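Local structure of membrane-bound protease PH1510 (Pyrococcus horikoshii OT3, 3WWV) at residues 20-24 with 35-39; 10-16 with 27-31; 39-44 with 62-66. The protein is a membrane-bound serine protease, here represented by its C-terminal OB-fold domain, that cleaves near hydrophobic or aromatic residues and degrades a stomatin homolog in vitro. One frame throughout, in Å; residues are numbered along the deposited sequence.

Contact 1: 20-24 with 35-39; sequences ELNPE and KARSK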
ATOM      1  N   GLU A  20       0.025 -19.805   0.898  1.00 28.84           N
ATOM      2  CA  GLU A  20       0.751 -19.117   1.978  1.00 29.40           C
ATOM      3  C   GLU A  20       1.982 -18.348   1.511  1.00 28.70           C
ATOM      4  O   GLU A  20       2.826 -18.885   0.781  1.00 28.09           O
ATOM      5  CB  GLU A  20       1.138 -20.096   3.098  1.00 30.34           C
ATOM      6  CG  GLU A  20       1.753 -19.439   4.325  1.00 31.46           C
ATOM      7  CD  GLU A  20       2.106 -20.436   5.415  1.00 34.27           C
ATOM      8  OE1 GLU A  20       3.073 -21.220   5.240  1.00 33.88           O
ATOM      9  OE2 GLU A  20       1.424 -20.418   6.467  1.00 36.49           O
ATOM     10  N   LEU A  21       2.061 -17.092   1.951  1.00 27.29           N
ATOM     11  CA  LEU A  21       3.215 -16.228   1.714  1.00 27.21           C
ATOM     12  C   LEU A  21       4.258 -16.465   2.793  1.00 27.99           C
ATOM     13  O   LEU A  21       4.078 -16.048   3.934  1.00 28.19           O
ATOM     14  CB  LEU A  21       2.782 -14.758   1.721  1.00 25.65           C
ATOM     15  CG  LEU A  21       2.211 -14.145   0.448  1.00 24.24           C
ATOM     16  CD1 LEU A  21       1.185 -15.027  -0.249  1.00 23.62           C
ATOM     17  CD2 LEU A  21       1.617 -12.798   0.778  1.00 22.84           C
ATOM     18  N   ASN A  22       5.348 -17.134   2.433  1.00 29.65           N
ATOM     19  CA  ASN A  22       6.336 -17.544   3.430  1.00 32.06           C
ATOM     20  C   ASN A  22       7.820 -17.330   3.090  1.00 30.69           C
ATOM     21  O   ASN A  22       8.601 -18.257   3.254  1.00 30.87           O
ATOM     22  CB  ASN A  22       6.104 -19.017   3.789  1.00 35.26           C
ATOM     23  CG  ASN A  22       6.053 -19.919   2.560  1.00 38.90           C
ATOM     24  OD1 ASN A  22       5.180 -20.785   2.454  1.00 42.57           O
ATOM     25  ND2 ASN A  22       6.983 -19.719   1.624  1.00 38.41           N
ATOM     26  N   PRO A  23       8.226 -16.112   2.642  1.00 30.35           N
ATOM     27  CA  PRO A  23       7.475 -14.869   2.426  1.00 28.58           C
ATOM     28  C   PRO A  23       6.835 -14.801   1.032  1.00 28.38           C
ATOM     29  O   PRO A  23       6.001 -13.927   0.787  1.00 27.76           O
ATOM     30  CB  PRO A  23       8.554 -13.791   2.573  1.00 28.10           C
ATOM     31  CG  PRO A  23       9.798 -14.445   2.082  1.00 27.98           C
ATOM     32  CD  PRO A  23       9.659 -15.931   2.317  1.00 28.77           C
ATOM     33  N   GLU A  24       7.213 -15.730   0.151  1.00 27.89           N
ATOM     34  CA  GLU A  24       6.686 -15.806  -1.214  1.00 28.45           C
ATOM     35  C   GLU A  24       5.531 -16.805  -1.348  1.00 26.63           C
ATOM     36  O   GLU A  24       5.467 -17.810  -0.645  1.00 24.74           O
ATOM     37  CB  GLU A  24       7.810 -16.136  -2.208  1.00 31.61           C
ATOM     38  CG  GLU A  24       8.806 -14.997  -2.403  1.00 35.92           C
ATOM     39  CD  GLU A  24       9.986 -15.358  -3.292  1.00 40.14           C
ATOM     40  OE1 GLU A  24      10.606 -16.424  -3.086  1.00 41.84           O
ATOM     41  OE2 GLU A  24      10.315 -14.554  -4.195  1.00 43.31           O
ATOM     42  N   LYS A  35       1.631 -14.052  -8.369  1.00 25.09           N
ATOM     43  CA  LYS A  35       2.749 -14.296  -7.477  1.00 25.40           C
ATOM     44  C   LYS A  35       2.812 -13.105  -6.535  1.00 24.61           C
ATOM     45  O   LYS A  35       2.571 -11.969  -6.950  1.00 24.60           O
ATOM     46  CB  LYS A  35       4.057 -14.404  -8.251  1.00 28.00           C
ATOM     47  CG  LYS A  35       4.261 -15.707  -9.000  1.00 33.01           C
ATOM     48  CD  LYS A  35       5.591 -15.697  -9.746  1.00 38.15           C
ATOM     49  CE  LYS A  35       6.057 -17.113 -10.057  1.00 41.90           C
ATOM     50  NZ  LYS A  35       7.537 -17.265  -9.904  1.00 45.37           N
ATOM     51  N   ALA A  36       3.121 -13.363  -5.269  1.00 23.75           N
ATOM     52  CA  ALA A  36       3.165 -12.307  -4.268  1.00 23.93           C
ATOM     53  C   ALA A  36       4.224 -12.584  -3.213  1.00 24.62           C
ATOM     54  O   ALA A  36       4.628 -13.736  -3.009  1.00 24.35           O
ATOM     55  CB  ALA A  36       1.797 -12.108  -3.621  1.00 23.28           C
ATOM     56  N   ARG A  37       4.663 -11.513  -2.556  1.00 25.06           N
ATOM     57  CA  ARG A  37       5.722 -11.565  -1.552  1.00 27.04           C
ATOM     58  C   ARG A  37       5.350 -10.581  -0.443  1.00 25.47           C
ATOM     59  O   ARG A  37       5.035  -9.433  -0.728  1.00 25.42           O
ATOM     60  CB  ARG A  37       7.056 -11.175  -2.210  1.00 29.01           C
ATOM     61  CG  ARG A  37       8.289 -11.293  -1.333  1.00 32.33           C
ATOM     62  CD  ARG A  37       9.578 -11.244  -2.152  1.00 35.42           C
ATOM     63  NE  ARG A  37       9.955  -9.891  -2.587  1.00 37.56           N
ATOM     64  CZ  ARG A  37      10.192  -9.520  -3.853  1.00 38.52           C
ATOM     65  NH1 ARG A  37      10.101 -10.381  -4.863  1.00 36.94           N
ATOM     66  NH2 ARG A  37      10.533  -8.267  -4.110  1.00 39.29           N
ATOM     67  N   SER A  38       5.351 -11.022   0.810  1.00 24.64           N
ATOM     68  CA  SER A  38       5.060 -10.103   1.904  1.00 25.32           C
ATOM     69  C   SER A  38       6.254  -9.193   2.131  1.00 24.26           C
ATOM     70  O   SER A  38       7.393  -9.655   2.102  1.00 23.35           O
ATOM     71  CB  SER A  38       4.705 -10.843   3.185  1.00 26.66           C
ATOM     72  OG  SER A  38       5.780 -11.648   3.607  1.00 30.74           O
ATOM     73  N   LYS A  39       5.991  -7.905   2.342  1.00 24.21           N
ATOM     74  CA  LYS A  39       7.071  -6.925   2.475  1.00 24.69           C
ATOM     75  C   LYS A  39       7.939  -7.106   3.721  1.00 26.07           C
ATOM     76  O   LYS A  39       9.157  -7.013   3.627  1.00 25.94           O
ATOM     77  CB  LYS A  39       6.546  -5.497   2.417  1.00 24.49           C
ATOM     78  CG  LYS A  39       7.665  -4.484   2.197  1.00 23.95           C
ATOM     79  CD  LYS A  39       7.144  -3.072   2.068  1.00 23.08           C
ATOM     80  CE  LYS A  39       8.297  -2.094   2.169  1.00 24.03           C
ATOM     81  NZ  LYS A  39       9.070  -1.999   0.904  1.00 23.74           N
TER

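Contact 2: 10-16 with 27-31; sequences MIGLIGT and IKVRG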
ATOM      1  N   MET A  10      -2.282  -2.031  -9.964  1.00 25.46           N
ATOM      2  CA  MET A  10      -2.297  -3.040  -8.896  1.00 24.72           C
ATOM      3  C   MET A  10      -2.150  -2.469  -7.487  1.00 23.69           C
ATOM      4  O   MET A  10      -2.719  -3.013  -6.538  1.00 23.73           O
ATOM      5  CB  MET A  10      -1.209  -4.104  -9.119  1.00 24.72           C
ATOM      6  CG  MET A  10      -1.278  -4.843 -10.450  1.00 25.00           C
ATOM      7  SD  MET A  10      -2.905  -5.530 -10.757  1.00 25.84           S
ATOM      8  CE  MET A  10      -3.026  -6.801  -9.495  1.00 24.89           C
ATOM      9  N   ILE A  11      -1.388  -1.388  -7.355  1.00 21.18           N
ATOM     10  CA  ILE A  11      -1.051  -0.856  -6.048  1.00 20.80           C
ATOM     11  C   ILE A  11      -2.289  -0.281  -5.343  1.00 21.32           C
ATOM     12  O   ILE A  11      -3.063   0.483  -5.923  1.00 21.03           O
ATOM     13  CB  ILE A  11       0.144   0.132  -6.133  1.00 20.06           C
ATOM     14  CG1 ILE A  11       1.414  -0.645  -6.492  1.00 19.62           C
ATOM     15  CG2 ILE A  11       0.354   0.857  -4.809  1.00 19.65           C
ATOM     16  CD1 ILE A  11       2.637   0.211  -6.744  1.00 20.86           C
ATOM     17  N   GLY A  12      -2.491  -0.691  -4.096  1.00 21.72           N
ATOM     18  CA  GLY A  12      -3.652  -0.249  -3.328  1.00 21.35           C
ATOM     19  C   GLY A  12      -4.788  -1.246  -3.276  1.00 21.82           C
ATOM     20  O   GLY A  12      -5.651  -1.142  -2.411  1.00 21.90           O
ATOM     21  N   LEU A  13      -4.804  -2.208  -4.200  1.00 22.72           N
ATOM     22  CA  LEU A  13      -5.868  -3.224  -4.231  1.00 23.39           C
ATOM     23  C   LEU A  13      -5.771  -4.208  -3.067  1.00 24.17           C
ATOM     24  O   LEU A  13      -4.690  -4.420  -2.505  1.00 24.26           O
ATOM     25  CB  LEU A  13      -5.856  -4.009  -5.552  1.00 23.13           C
ATOM     26  CG  LEU A  13      -6.247  -3.260  -6.834  1.00 23.99           C
ATOM     27  CD1 LEU A  13      -6.128  -4.156  -8.056  1.00 22.62           C
ATOM     28  CD2 LEU A  13      -7.647  -2.664  -6.736  1.00 23.70           C
ATOM     29  N   ILE A  14      -6.906  -4.819  -2.728  1.00 25.35           N
ATOM     30  CA  ILE A  14      -6.956  -5.883  -1.732  1.00 26.21           C
ATOM     31  C   ILE A  14      -7.015  -7.236  -2.450  1.00 25.81           C
ATOM     32  O   ILE A  14      -7.602  -7.353  -3.526  1.00 26.48           O
ATOM     33  CB  ILE A  14      -8.131  -5.687  -0.732  1.00 27.68           C
ATOM     34  CG1 ILE A  14      -7.890  -6.461   0.566  1.00 29.02           C
ATOM     35  CG2 ILE A  14      -9.469  -6.066  -1.362  1.00 28.72           C
ATOM     36  CD1 ILE A  14      -8.875  -6.142   1.683  1.00 29.87           C
ATOM     37  N   GLY A  15      -6.369  -8.232  -1.865  1.00 24.46           N
ATOM     38  CA  GLY A  15      -6.431  -9.598  -2.357  1.00 23.64           C
ATOM     39  C   GLY A  15      -6.513 -10.601  -1.220  1.00 24.02           C
ATOM     40  O   GLY A  15      -6.552 -10.235  -0.039  1.00 23.55           O
ATOM     41  N   THR A  16      -6.541 -11.880  -1.574  1.00 23.96           N
ATOM     42  CA  THR A  16      -6.640 -12.932  -0.582  1.00 23.15           C
ATOM     43  C   THR A  16      -5.542 -13.920  -0.885  1.00 23.53           C
ATOM     44  O   THR A  16      -5.318 -14.260  -2.051  1.00 23.26           O
ATOM     45  CB  THR A  16      -8.010 -13.619  -0.659  1.00 23.87           C
ATOM     46  OG1 THR A  16      -9.033 -12.618  -0.662  1.00 24.45           O
ATOM     47  CG2 THR A  16      -8.235 -14.549   0.528  1.00 24.16           C
ATOM     48  N   ILE A  27      -1.409 -15.022  -4.523  1.00 25.75           N
ATOM     49  CA  ILE A  27      -2.634 -14.332  -4.094  1.00 27.19           C
ATOM     50  C   ILE A  27      -3.647 -14.175  -5.228  1.00 28.53           C
ATOM     51  O   ILE A  27      -3.294 -14.213  -6.410  1.00 28.53           O
ATOM     52  CB  ILE A  27      -2.382 -12.940  -3.451  1.00 26.09           C
ATOM     53  CG1 ILE A  27      -1.855 -11.928  -4.480  1.00 26.70           C
ATOM     54  CG2 ILE A  27      -1.490 -13.052  -2.226  1.00 25.26           C
ATOM     55  CD1 ILE A  27      -1.677 -10.523  -3.924  1.00 25.66           C
ATOM     56  N   LYS A  28      -4.910 -14.002  -4.854  1.00 28.81           N
ATOM     57  CA  LYS A  28      -5.942 -13.696  -5.819  1.00 29.86           C
ATOM     58  C   LYS A  28      -6.318 -12.227  -5.684  1.00 30.18           C
ATOM     59  O   LYS A  28      -6.708 -11.778  -4.609  1.00 30.20           O
ATOM     60  CB  LYS A  28      -7.156 -14.603  -5.618  1.00 31.79           C
ATOM     61  CG  LYS A  28      -7.953 -14.837  -6.894  1.00 34.64           C
ATOM     62  CD  LYS A  28      -8.981 -15.947  -6.705  1.00 37.53           C
ATOM     63  CE  LYS A  28      -9.682 -16.296  -8.011  1.00 38.74           C
ATOM     64  NZ  LYS A  28      -8.761 -16.954  -8.983  1.00 39.88           N
ATOM     65  N   VAL A  29      -6.153 -11.470  -6.762  1.00 30.75           N
ATOM     66  CA  VAL A  29      -6.560 -10.072  -6.780  1.00 34.12           C
ATOM     67  C   VAL A  29      -7.465  -9.867  -7.976  1.00 37.78           C
ATOM     68  O   VAL A  29      -7.068 -10.148  -9.111  1.00 37.82           O
ATOM     69  CB  VAL A  29      -5.367  -9.096  -6.842  1.00 33.80           C
ATOM     70  CG1 VAL A  29      -5.854  -7.671  -7.040  1.00 33.44           C
ATOM     71  CG2 VAL A  29      -4.551  -9.174  -5.567  1.00 33.28           C
ATOM     72  N   ARG A  30      -8.664  -9.343  -7.702  1.00 43.53           N
ATOM     73  CA  ARG A  30      -9.794  -9.357  -8.633  1.00 47.41           C
ATOM     74  C   ARG A  30     -10.099 -10.833  -8.930  1.00 47.32           C
ATOM     75  O   ARG A  30     -10.377 -11.602  -8.004  1.00 50.29           O
ATOM     76  CB  ARG A  30      -9.505  -8.527  -9.897  1.00 51.10           C
ATOM     77  CG  ARG A  30      -9.223  -7.054  -9.617  1.00 55.87           C
ATOM     78  CD  ARG A  30      -8.567  -6.354 -10.803  1.00 60.25           C
ATOM     79  NE  ARG A  30      -7.253  -6.914 -11.136  1.00 64.04           N
ATOM     80  CZ  ARG A  30      -6.397  -6.390 -12.014  1.00 64.93           C
ATOM     81  NH1 ARG A  30      -6.685  -5.273 -12.674  1.00 65.48           N
ATOM     82  NH2 ARG A  30      -5.237  -6.986 -12.232  1.00 65.18           N
ATOM     83  N   GLY A  31     -10.021 -11.246 -10.187  1.00 43.22           N
ATOM     84  CA  GLY A  31     -10.208 -12.653 -10.499  1.00 44.47           C
ATOM     85  C   GLY A  31      -8.899 -13.373 -10.746  1.00 43.72           C
ATOM     86  O   GLY A  31      -8.875 -14.598 -10.838  1.00 45.65           O
TER
HETATM   87  O   HOH W   1      -9.643  -8.672  -5.007  1.00 39.19           O

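Contact 3: 39-44 with 62-66; sequences KFNGKI and VVRER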
ATOM      1  N   LYS A  39       5.991  -7.905   2.342  1.00 24.21           N
ATOM      2  CA  LYS A  39       7.071  -6.925   2.475  1.00 24.69           C
ATOM      3  C   LYS A  39       7.939  -7.106   3.721  1.00 26.07           C
ATOM      4  O   LYS A  39       9.157  -7.013   3.627  1.00 25.94           O
ATOM      5  CB  LYS A  39       6.546  -5.497   2.417  1.00 24.49           C
ATOM      6  CG  LYS A  39       7.665  -4.484   2.197  1.00 23.95           C
ATOM      7  CD  LYS A  39       7.144  -3.072   2.068  1.00 23.08           C
ATOM      8  CE  LYS A  39       8.297  -2.094   2.169  1.00 24.03           C
ATOM      9  NZ  LYS A  39       9.070  -1.999   0.904  1.00 23.74           N
ATOM     10  N   PHE A  40       7.326  -7.359   4.876  1.00 27.60           N
ATOM     11  CA  PHE A  40       8.095  -7.470   6.122  1.00 30.78           C
ATOM     12  C   PHE A  40       7.937  -8.828   6.760  1.00 35.34           C
ATOM     13  O   PHE A  40       8.932  -9.451   7.149  1.00 33.39           O
ATOM     14  CB  PHE A  40       7.639  -6.457   7.171  1.00 28.64           C
ATOM     15  CG  PHE A  40       7.470  -5.076   6.657  1.00 27.14           C
ATOM     16  CD1 PHE A  40       8.565  -4.234   6.528  1.00 26.41           C
ATOM     17  CD2 PHE A  40       6.202  -4.600   6.341  1.00 26.24           C
ATOM     18  CE1 PHE A  40       8.402  -2.942   6.069  1.00 26.10           C
ATOM     19  CE2 PHE A  40       6.032  -3.310   5.890  1.00 25.63           C
ATOM     20  CZ  PHE A  40       7.133  -2.485   5.747  1.00 25.76           C
ATOM     21  N   ASN A  41       6.668  -9.241   6.899  1.00 40.39           N
ATOM     22  CA  ASN A  41       6.274 -10.469   7.591  1.00 44.27           C
ATOM     23  C   ASN A  41       6.966 -11.700   7.038  1.00 43.88           C
ATOM     24  O   ASN A  41       7.153 -11.824   5.834  1.00 46.52           O
ATOM     25  CB  ASN A  41       4.754 -10.671   7.524  1.00 48.12           C
ATOM     26  CG  ASN A  41       3.988  -9.823   8.535  1.00 52.18           C
ATOM     27  OD1 ASN A  41       2.753  -9.850   8.566  1.00 54.96           O
ATOM     28  ND2 ASN A  41       4.711  -9.067   9.367  1.00 54.43           N
ATOM     29  N   GLY A  42       7.347 -12.605   7.929  1.00 44.28           N
ATOM     30  CA  GLY A  42       7.941 -13.870   7.521  1.00 41.95           C
ATOM     31  C   GLY A  42       6.919 -14.817   6.906  1.00 41.45           C
ATOM     32  O   GLY A  42       7.298 -15.690   6.114  1.00 41.53           O
ATOM     33  N   LYS A  43       5.636 -14.632   7.256  1.00 37.35           N
ATOM     34  CA  LYS A  43       4.567 -15.575   6.887  1.00 34.33           C
ATOM     35  C   LYS A  43       3.148 -14.981   6.966  1.00 32.26           C
ATOM     36  O   LYS A  43       2.701 -14.564   8.037  1.00 31.86           O
ATOM     37  CB  LYS A  43       4.647 -16.839   7.758  1.00 33.92           C
ATOM     38  CG  LYS A  43       3.564 -17.876   7.483  1.00 34.82           C
ATOM     39  CD  LYS A  43       3.480 -18.902   8.602  1.00 37.58           C
ATOM     40  CE  LYS A  43       4.590 -19.931   8.478  1.00 40.46           C
ATOM     41  NZ  LYS A  43       4.801 -20.671   9.750  1.00 43.36           N
ATOM     42  N   ILE A  44       2.451 -14.960   5.832  1.00 28.86           N
ATOM     43  CA  ILE A  44       1.032 -14.598   5.786  1.00 27.65           C
ATOM     44  C   ILE A  44       0.210 -15.793   5.278  1.00 27.55           C
ATOM     45  O   ILE A  44       0.470 -16.324   4.207  1.00 26.45           O
ATOM     46  CB  ILE A  44       0.776 -13.330   4.936  1.00 26.22           C
ATOM     47  CG1 ILE A  44       1.648 -12.164   5.431  1.00 24.96           C
ATOM     48  CG2 ILE A  44      -0.702 -12.953   4.968  1.00 25.31           C
ATOM     49  CD1 ILE A  44       1.495 -10.888   4.625  1.00 24.66           C
ATOM     50  N   VAL A  62       3.109  -7.121  -0.812  1.00 19.20           N
ATOM     51  CA  VAL A  62       1.882  -6.980  -0.043  1.00 17.62           C
ATOM     52  C   VAL A  62       2.225  -6.907   1.434  1.00 18.42           C
ATOM     53  O   VAL A  62       3.277  -7.409   1.857  1.00 18.92           O
ATOM     54  CB  VAL A  62       0.911  -8.163  -0.286  1.00 17.03           C
ATOM     55  CG1 VAL A  62       0.555  -8.307  -1.761  1.00 16.54           C
ATOM     56  CG2 VAL A  62       1.484  -9.472   0.227  1.00 16.46           C
ATOM     57  N   VAL A  63       1.355  -6.253   2.198  1.00 18.68           N
ATOM     58  CA  VAL A  63       1.324  -6.359   3.662  1.00 20.15           C
ATOM     59  C   VAL A  63      -0.035  -6.958   4.014  1.00 21.42           C
ATOM     60  O   VAL A  63      -0.965  -6.873   3.204  1.00 21.28           O
ATOM     61  CB  VAL A  63       1.508  -4.985   4.377  1.00 19.64           C
ATOM     62  CG1 VAL A  63       2.892  -4.403   4.088  1.00 19.31           C
ATOM     63  CG2 VAL A  63       0.420  -3.988   3.988  1.00 18.44           C
ATOM     64  N   ARG A  64      -0.178  -7.568   5.191  1.00 23.31           N
ATOM     65  CA  ARG A  64      -1.524  -7.980   5.590  1.00 25.23           C
ATOM     66  C   ARG A  64      -2.373  -6.762   5.872  1.00 25.72           C
ATOM     67  O   ARG A  64      -1.879  -5.743   6.352  1.00 25.48           O
ATOM     68  CB  ARG A  64      -1.584  -8.973   6.760  1.00 26.71           C
ATOM     69  CG  ARG A  64      -0.511  -8.870   7.823  1.00 28.20           C
ATOM     70  CD  ARG A  64      -0.949  -9.595   9.097  1.00 28.93           C
ATOM     71  NE  ARG A  64      -1.661 -10.842   8.850  1.00 28.35           N
ATOM     72  CZ  ARG A  64      -1.103 -12.050   8.881  1.00 28.82           C
ATOM     73  NH1 ARG A  64       0.180 -12.201   9.153  1.00 28.34           N
ATOM     74  NH2 ARG A  64      -1.841 -13.114   8.632  1.00 29.11           N
ATOM     75  N   GLU A  65      -3.649  -6.874   5.536  1.00 26.18           N
ATOM     76  CA  GLU A  65      -4.581  -5.782   5.707  1.00 27.00           C
ATOM     77  C   GLU A  65      -4.632  -5.373   7.195  1.00 26.78           C
ATOM     78  O   GLU A  65      -4.650  -6.231   8.080  1.00 24.25           O
ATOM     79  CB  GLU A  65      -5.949  -6.212   5.161  1.00 27.10           C
ATOM     80  CG  GLU A  65      -7.082  -5.206   5.322  1.00 29.36           C
ATOM     81  CD  GLU A  65      -6.910  -3.943   4.494  1.00 30.41           C
ATOM     82  OE1 GLU A  65      -5.798  -3.679   3.983  1.00 30.62           O
ATOM     83  OE2 GLU A  65      -7.901  -3.196   4.364  1.00 32.56           O
ATOM     84  N   ARG A  66      -4.619  -4.071   7.456  1.00 28.52           N
ATOM     85  CA  ARG A  66      -4.716  -3.557   8.826  1.00 31.81           C
ATOM     86  C   ARG A  66      -6.102  -3.747   9.450  1.00 36.04           C
ATOM     87  O   ARG A  66      -7.126  -3.639   8.766  1.00 35.93           O
ATOM     88  CB  ARG A  66      -4.320  -2.086   8.876  1.00 32.34           C
ATOM     89  CG  ARG A  66      -2.893  -1.816   8.427  1.00 32.11           C
ATOM     90  CD  ARG A  66      -1.906  -1.964   9.571  1.00 31.34           C
ATOM     91  NE  ARG A  66      -0.572  -1.588   9.125  1.00 30.86           N
ATOM     92  CZ  ARG A  66       0.353  -1.000   9.879  1.00 31.26           C
ATOM     93  NH1 ARG A  66       0.112  -0.697  11.151  1.00 30.65           N
ATOM     94  NH2 ARG A  66       1.532  -0.718   9.348  1.00 30.72           N
TER
HETATM   95  O   HOH W   2       2.326  -7.554   6.673  1.00 25.25           O

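Contact 1: 20-24 with 35-39
The E24 side chain runs alongside that of R37 on one face of the OB-fold barrel, its CG resting 3.8 Å from R37 CD. Both side chains point the same way from an antiparallel, non-hydrogen-bonded pair, at the point where the strand 24-29 begins against the strand 32-38. The meeting is one of methylene groups more than of charges: E24 OE2 stays 4.2 Å from R37 NH1, near the guanidinium plane and at its edge, too far for a salt bridge. The R37 chain leaves CB with CG anti to the backbone N (chi1 -175°) and bends at chi3, and its NH2 forms a salt bridge with D56.

Next to this pair the chain enters the strand through P23, which follows a cis peptide bond. Its carbonyl O accepts the amide hydrogen of S38 at 3.0 Å in a fairly straight bond, 163° at the hydrogen, with the donor tilted from the carbonyl plane. R37 CA adds a CA-H...O contact to the same oxygen, and E24 CA makes another to A36 O, contacts that go with the close approach of a non-hydrogen-bonded pair; the pairing continues with the bond between A36 and G25. On the barrel's inner side, L21 reaches under the strand and brings CD2 to 4.5 Å from A36 CB, joining a core that includes I27 and V62. The S38 hydroxyl hydrogen-bonds to N41 O, and its OG lies 3.7 Å from P23 CB.

Contact 2: 10-16 with 27-31
V29 spreads its two methyl groups over the opposing segment. CG1 packs 3.7 Å from L13 CD1 and 3.8 Å from M10 CE, while CG2 lies over the backbone of G15, 3.7 Å from its CA. The bare CA of G15 lets the strands come close, lying 3.1 Å from K28 O. Beyond V29, the M10 chain bends at chi2 and chi3, which carries its thioether across the end of R30 at about a right angle; the guanidinium also forms a salt bridge with E32.

The backbone pairing fixes the register behind these side chains. T16 and K28 form an antiparallel hydrogen-bonded pair, with K28 N to T16 O at 2.8 Å and nearly straight (171°), and T16 N to K28 O at 3.0 Å. Beyond G15 and V29 the backbones part, and a water bridges them, donating to I14 O and accepting from R30 N at 2.9 Å. A type II turn from M10 to L13 folds the preceding chain back, so M10 and L13 both reach V29. At the outer side K28 NZ bonds to G31 O, from above the carbonyl plane.

The contact belongs to the first hairpin of the OB-fold domain, strands 14-19 and 24-29. Strand 49-56 flanks it through bonds of L13 and G15 to V52 and V50, strand 32-38 borders 24-29, and L60 of strand 59-64 packs against M10 and V29.

Contact 3: 39-44 with 62-66
In this OB-fold domain the loop that leaves strand 32-38 curls past the end of strand 59-64, and the two are joined by one backbone bond and a row of side chains. The bond runs from K39 N to V62 O, 2.8 Å long and nearly along the C=O axis; it carries on the parallel pairing of these strands, in which V62 also bonds to R37. F40 lies side by side with V63, its CE2 3.8 Å from V63 CG1, while the CG of K39 sits over the centre of one face of the ring. I11 of the second subunit packs on both K39 and F40, which places this end of the contact at the dimer interface.

Farther along, R64 slides past I44 in the opposite direction. I44 CG2 lies over one face of the guanidinium, 3.8 Å from R64 NH2, and I44 CD1 reaches the backbone of the strand, 3.8 Å from R64 N. With CG1 anti to the carbonyl carbon (chi1 -54°), I44 CG2 falls anti to the backbone N and faces the arginine. The bend at chi3 of R64 helps bring its guanidinium back over the loop, where NH2 forms salt bridges with E45 and E48. Two acids thus grip NH2 and probably balance the charge of the group.

N41 crosses R64 at about a right angle, with its amide plane 46° from the guanidinium plane. Its OD1 is 3.5 Å from R64 CG, and a water donates a weak hydrogen bond to N41 OD1 and accepts one from R64 N at 2.9 Å.

How the contacts relate
Contacts 1 and 3 are close neighbours, their centres about 8 Å apart. They share K39 and are tied by a backbone bond from L21 O to I44 N at 2.7 Å. Contact 2 lies across the chain's centre, about 13 Å from contact 1 and 14 Å from contact 3. The core bridges that span: I27 CG2 touches A36 CB at 3.7 Å, and I27 CD1 touches V62 CG1 at 3.8 Å. A sodium ion lies about 4 Å from the P23 side chain and about 6 Å from that of F40. Contacts 2 and 3 both meet the second subunit, where I11 O bonds to R66 of the neighbouring chain.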